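Local coordinates for protein D-aminoacid aminotransferase-like PLP-dependent enzyme (Haemophilus somnus, PDB 3CEB) that is probably a PLP-dependent lyase acting on 4-amino-4-deoxychorismate, with a fold like that of the D-amino acid aminotransferases, at residues A18-I21 and S22-Q25; S105-T108 and L109-N112. All coordinates share one frame; numbering follows the deposited sequence.

Interaction 1: residues A18-I21 and S22-Q25. With SO4 (sulfate ion), chain C.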
loop_
_atom_site.group_PDB
_atom_site.type_symbol
_atom_site.label_atom_id
_atom_site.label_comp_id
_atom_site.label_asym_id
_atom_site.label_seq_id
_atom_site.Cartn_x
_atom_site.Cartn_y
_atom_site.Cartn_z
ATOM N N ALA A 18 11.751 11.824 1.729
ATOM C CA ALA A 18 11.230 10.464 1.691
ATOM C C ALA A 18 10.145 10.456 2.749
ATOM O O ALA A 18 10.318 10.997 3.815
ATOM C CB ALA A 18 12.338 9.446 2.035
ATOM N N LYS A 19 9.010 9.852 2.454
ATOM C CA LYS A 19 7.882 9.861 3.387
ATOM C C LYS A 19 7.638 8.559 4.133
ATOM O O LYS A 19 7.738 7.473 3.557
ATOM C CB LYS A 19 6.613 10.193 2.616
ATOM C CG LYS A 19 6.620 11.572 1.997
ATOM C CD LYS A 19 6.837 12.632 3.060
ATOM C CE LYS A 19 6.088 13.868 2.686
ATOM N NZ LYS A 19 6.232 14.983 3.668
ATOM N N ASN A 20 7.260 8.691 5.409
ATOM C CA ASN A 20 6.820 7.553 6.234
ATOM C C ASN A 20 7.838 6.450 6.269
ATOM O O ASN A 20 7.514 5.275 6.343
ATOM C CB ASN A 20 5.492 7.029 5.717
ATOM C CG ASN A 20 4.374 8.061 5.841
ATOM O OD1 ASN A 20 4.389 8.926 6.732
ATOM N ND2 ASN A 20 3.384 7.958 4.967
ATOM N N ILE A 21 9.097 6.849 6.247
ATOM C CA ILE A 21 10.191 5.900 6.126
ATOM C C ILE A 21 10.178 4.901 7.280
ATOM O O ILE A 21 10.343 3.715 7.052
ATOM C CB ILE A 21 11.625 6.597 5.931
ATOM C CG1 ILE A 21 12.545 5.619 5.234
ATOM C CG2 ILE A 21 12.225 7.093 7.261
ATOM C CD1 ILE A 21 11.944 5.201 3.915
ATOM N N SER A 22 9.935 5.317 8.508
ATOM C CA SER A 22 10.017 4.315 9.562
ATOM C C SER A 22 8.904 3.297 9.463
ATOM O O SER A 22 9.018 2.196 10.000
ATOM C CB SER A 22 10.015 4.938 10.934
ATOM O OG SER A 22 8.836 5.611 11.104
ATOM N N TYR A 23 7.834 3.668 8.771
ATOM C CA TYR A 23 6.679 2.758 8.641
ATOM C C TYR A 23 7.045 1.689 7.660
ATOM O O TYR A 23 6.665 0.513 7.800
ATOM C CB TYR A 23 5.405 3.483 8.209
ATOM C CG TYR A 23 4.814 4.306 9.317
ATOM C CD1 TYR A 23 5.187 5.635 9.518
ATOM C CD2 TYR A 23 3.909 3.756 10.191
ATOM C CE1 TYR A 23 4.623 6.394 10.555
ATOM C CE2 TYR A 23 3.365 4.503 11.216
ATOM C CZ TYR A 23 3.737 5.813 11.398
ATOM O OH TYR A 23 3.172 6.525 12.448
ATOM N N HIS A 24 7.852 2.094 6.699
ATOM C CA HIS A 24 8.284 1.183 5.688
ATOM C C HIS A 24 9.288 0.234 6.300
ATOM O O HIS A 24 9.263 -0.969 6.054
ATOM C CB HIS A 24 8.870 1.937 4.500
ATOM C CG HIS A 24 7.846 2.586 3.616
ATOM N ND1 HIS A 24 7.080 1.873 2.717
ATOM C CD2 HIS A 24 7.502 3.892 3.452
ATOM C CE1 HIS A 24 6.289 2.707 2.063
ATOM N NE2 HIS A 24 6.512 3.937 2.498
ATOM N N GLN A 25 10.188 0.771 7.106
ATOM C CA GLN A 25 11.201 -0.071 7.749
ATOM C C GLN A 25 10.510 -1.120 8.625
ATOM O O GLN A 25 10.940 -2.249 8.641
ATOM C CB GLN A 25 12.169 0.768 8.606
ATOM C CG GLN A 25 13.339 -0.033 9.277
ATOM C CD GLN A 25 14.389 -0.451 8.270
ATOM O OE1 GLN A 25 14.643 0.285 7.296
ATOM N NE2 GLN A 25 15.000 -1.649 8.479
HETATM S S SO4 C . 9.026 8.767 9.502
HETATM O O1 SO4 C . 9.298 9.326 10.837
HETATM O O2 SO4 C . 8.640 9.840 8.553
HETATM O O3 SO4 C . 7.975 7.742 9.588
HETATM O O4 SO4 C . 10.256 8.131 9.016
HETATM O O HOH W 1 6.376 6.486 1.437
#
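The amino-terminal end of helix 21-35 opens at Asn20, the N-cap residue, whose backbone carbonyl is shared by Tyr23 and His24. Tyr23 N reaches Asn20 O at 2.9 Å from above the carbonyl plane, whereas His24 N lies within that plane, at 3.2 Å from Asn20 O. The next i to i+4 bond is straighter, with Gln25 N 2.9 Å from Ile21 O and an N-H...O angle of 163°. The side chain of Asn20 makes no capping bond; its CB lies against the Tyr23 ring instead. Strand 17-18, paired with strand 7-14, leads through this turn directly into the helix, a tight strand-to-helix connection in a chain of the class IV aminotransferase family. With CG set beside its own backbone N (chi1 -76°), the His24 ring turns back toward the loop, and CD2 comes to 3.2 Å from Asn20 O. Lys19 O lies at the edge of the same ring, and a bridging water takes up both groups, donating to Lys19 O at 2.7 Å and standing 2.8 Å from His24 NE2. The other ring nitrogen, ND1, bonds to Glu9, so the imidazole is fixed from two sides between the loop and strand 7-14. Tyr23 presents its ring edge to Asn20 O and also touches Lys162 and Glu165 of helix 158-165. A sulfate, probably from the crystallisation liquor, occupies the helix start. Ser22 OG, turned between N and the carbonyl carbon (chi1 62°), donates to sulfate O3 at 2.8 Å, and Ser22 N adds a weak bond to the same O3 at 3.3 Å. Peptide N-H groups at a helix start would favour such an anion electrostatically.

Interaction 2: residues S105-T108 and L109-N112. With SO4 (sulfate ion), chain F.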
loop_
_atom_site.group_PDB
_atom_site.type_symbol
_atom_site.label_atom_id
_atom_site.label_comp_id
_atom_site.label_asym_id
_atom_site.label_seq_id
_atom_site.Cartn_x
_atom_site.Cartn_y
_atom_site.Cartn_z
ATOM N N SER A 105 5.645 -9.465 -4.571
ATOM C CA SER A 105 5.930 -8.905 -5.860
ATOM C C SER A 105 5.135 -9.668 -6.938
ATOM O O SER A 105 4.829 -9.130 -7.998
ATOM C CB SER A 105 7.410 -8.882 -6.100
ATOM O OG SER A 105 7.901 -10.184 -6.033
ATOM N N ASP A 106 4.745 -10.895 -6.629
ATOM C CA ASP A 106 3.872 -11.625 -7.508
ATOM C C ASP A 106 2.466 -11.135 -7.250
ATOM O O ASP A 106 1.876 -11.418 -6.220
ATOM C CB ASP A 106 3.983 -13.092 -7.190
ATOM C CG ASP A 106 3.021 -13.925 -7.952
ATOM O OD1 ASP A 106 2.164 -13.366 -8.659
ATOM O OD2 ASP A 106 3.128 -15.165 -7.837
ATOM N N ARG A 107 1.924 -10.407 -8.211
ATOM C CA ARG A 107 0.641 -9.753 -8.071
ATOM C C ARG A 107 -0.310 -10.206 -9.142
ATOM O O ARG A 107 -1.269 -9.506 -9.484
ATOM C CB ARG A 107 0.847 -8.240 -8.159
ATOM C CG ARG A 107 1.555 -7.675 -6.933
ATOM C CD ARG A 107 2.050 -6.206 -7.089
ATOM N NE ARG A 107 0.947 -5.326 -7.435
ATOM C CZ ARG A 107 0.101 -4.796 -6.564
ATOM N NH1 ARG A 107 0.196 -5.048 -5.255
ATOM N NH2 ARG A 107 -0.877 -4.032 -7.004
ATOM N N THR A 108 -0.060 -11.399 -9.666
ATOM C CA THR A 108 -0.901 -11.970 -10.711
ATOM C C THR A 108 -2.393 -11.899 -10.353
ATOM O O THR A 108 -3.172 -11.347 -11.124
ATOM C CB THR A 108 -0.525 -13.415 -10.999
ATOM O OG1 THR A 108 0.850 -13.456 -11.359
ATOM C CG2 THR A 108 -1.382 -14.020 -12.116
ATOM N N LEU A 109 -2.796 -12.415 -9.187
ATOM C CA LEU A 109 -4.226 -12.414 -8.839
ATOM C C LEU A 109 -4.758 -10.995 -8.761
ATOM O O LEU A 109 -5.722 -10.670 -9.387
ATOM C CB LEU A 109 -4.490 -13.134 -7.522
ATOM C CG LEU A 109 -5.926 -13.347 -7.045
ATOM C CD1 LEU A 109 -6.805 -14.057 -8.105
ATOM C CD2 LEU A 109 -5.889 -14.147 -5.726
ATOM N N LEU A 110 -4.130 -10.153 -7.981
ATOM C CA LEU A 110 -4.550 -8.774 -7.920
ATOM C C LEU A 110 -4.716 -8.188 -9.308
ATOM O O LEU A 110 -5.665 -7.476 -9.566
ATOM C CB LEU A 110 -3.539 -7.929 -7.173
ATOM C CG LEU A 110 -3.489 -8.151 -5.670
ATOM C CD1 LEU A 110 -2.287 -7.444 -5.093
ATOM C CD2 LEU A 110 -4.831 -7.670 -5.069
ATOM N N ASN A 111 -3.823 -8.501 -10.224
ATOM C CA ASN A 111 -3.898 -7.865 -11.527
ATOM C C ASN A 111 -5.072 -8.400 -12.313
ATOM O O ASN A 111 -5.731 -7.656 -13.067
ATOM C CB ASN A 111 -2.584 -8.015 -12.296
ATOM C CG ASN A 111 -1.480 -7.146 -11.709
ATOM O OD1 ASN A 111 -1.756 -6.126 -11.096
ATOM N ND2 ASN A 111 -0.255 -7.540 -11.893
ATOM N N ASN A 112 -5.337 -9.696 -12.144
ATOM C CA ASN A 112 -6.505 -10.324 -12.766
ATOM C C ASN A 112 -7.829 -9.818 -12.196
ATOM O O ASN A 112 -8.803 -9.733 -12.908
ATOM C CB ASN A 112 -6.431 -11.831 -12.676
ATOM C CG ASN A 112 -5.395 -12.387 -13.609
ATOM O OD1 ASN A 112 -5.172 -11.828 -14.700
ATOM N ND2 ASN A 112 -4.739 -13.491 -13.205
HETATM S S SO4 F . 3.091 -5.718 -11.383
HETATM O O1 SO4 F . 3.950 -5.200 -10.295
HETATM O O2 SO4 F . 1.694 -5.373 -10.954
HETATM O O3 SO4 F . 3.500 -5.146 -12.661
HETATM O O4 SO4 F . 3.177 -7.160 -11.631
HETATM O O HOH W 2 -0.813 -13.899 -7.560
HETATM O O HOH W 3 -2.898 -3.597 -9.602
#
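Arg107 stretches from the N-cap position of helix 108-114 past Asn111 and Leu110, its side chain touching each in turn. Its CB lies 4.0 Å from Asn111 ND2. Further out, CD comes to 3.9 Å from sulfate O1, and a bend at chi3 (57°) then swings the guanidinium across the Leu110 side chain. NE is 3.6 Å from sulfate O2, which sits at the edge of the guanidinium close to its plane. One face of the group is met by the Leu110 methyl CD1, 3.5 Å from Arg107 NH1. At the tip NH1 bonds to Tyr100 and to O3 of the pyridoxal phosphate carried by the modified Lys103, while NH2 bonds to the carbonyl of Ser135. NH2 also makes a weak bond to a water that donates to Asn111 OD1. The other end of that amide, Asn111 ND2, holds the sulfate, which probably came from the crystallisation liquor, through a bond of 3.1 Å to O2 at an N-H...O angle of 162°. In the backbone, Asn111 N closes the first helical turn on Arg107 O at 2.8 Å, followed by Asn112 N on Thr108 O; the Thr108 and Asn112 side chains lie side by side. Just before the helix, Asp106 forms an Asx turn: OD1 accepts from Thr108 N at 3.1 Å, nearly along its C-O axis, and from Thr108 OG1 at 3.0 Å. A water carries this carboxylate on to Leu109 N. With a leucine methyl over one face and bonds to both terminal nitrogens, the guanidinium has its rotation fixed, which links the start of this helix to the 3-hydroxyl oxygen (O3) of the cofactor.

How the interactions relate
Both contacts lie toward the surface, on opposite sides of the chain's centre, their own centres about 24 Å apart and without touching. Each is a helix start with a sulfate beside it, yet the ion is held differently: in interaction 1 by the backbone and hydroxyl of one serine, in interaction 2 by an asparagine amide with an arginine alongside. Interaction 1 joins strand 17-18 to helix 21-35, and its one buried side chain, a histidine, is tied to the neighbouring strand. Interaction 2 joins the loop following the cofactor-bearing lysine to helix 108-114; its buried leucine packs on an arginine that also hydrogen-bonds the cofactor.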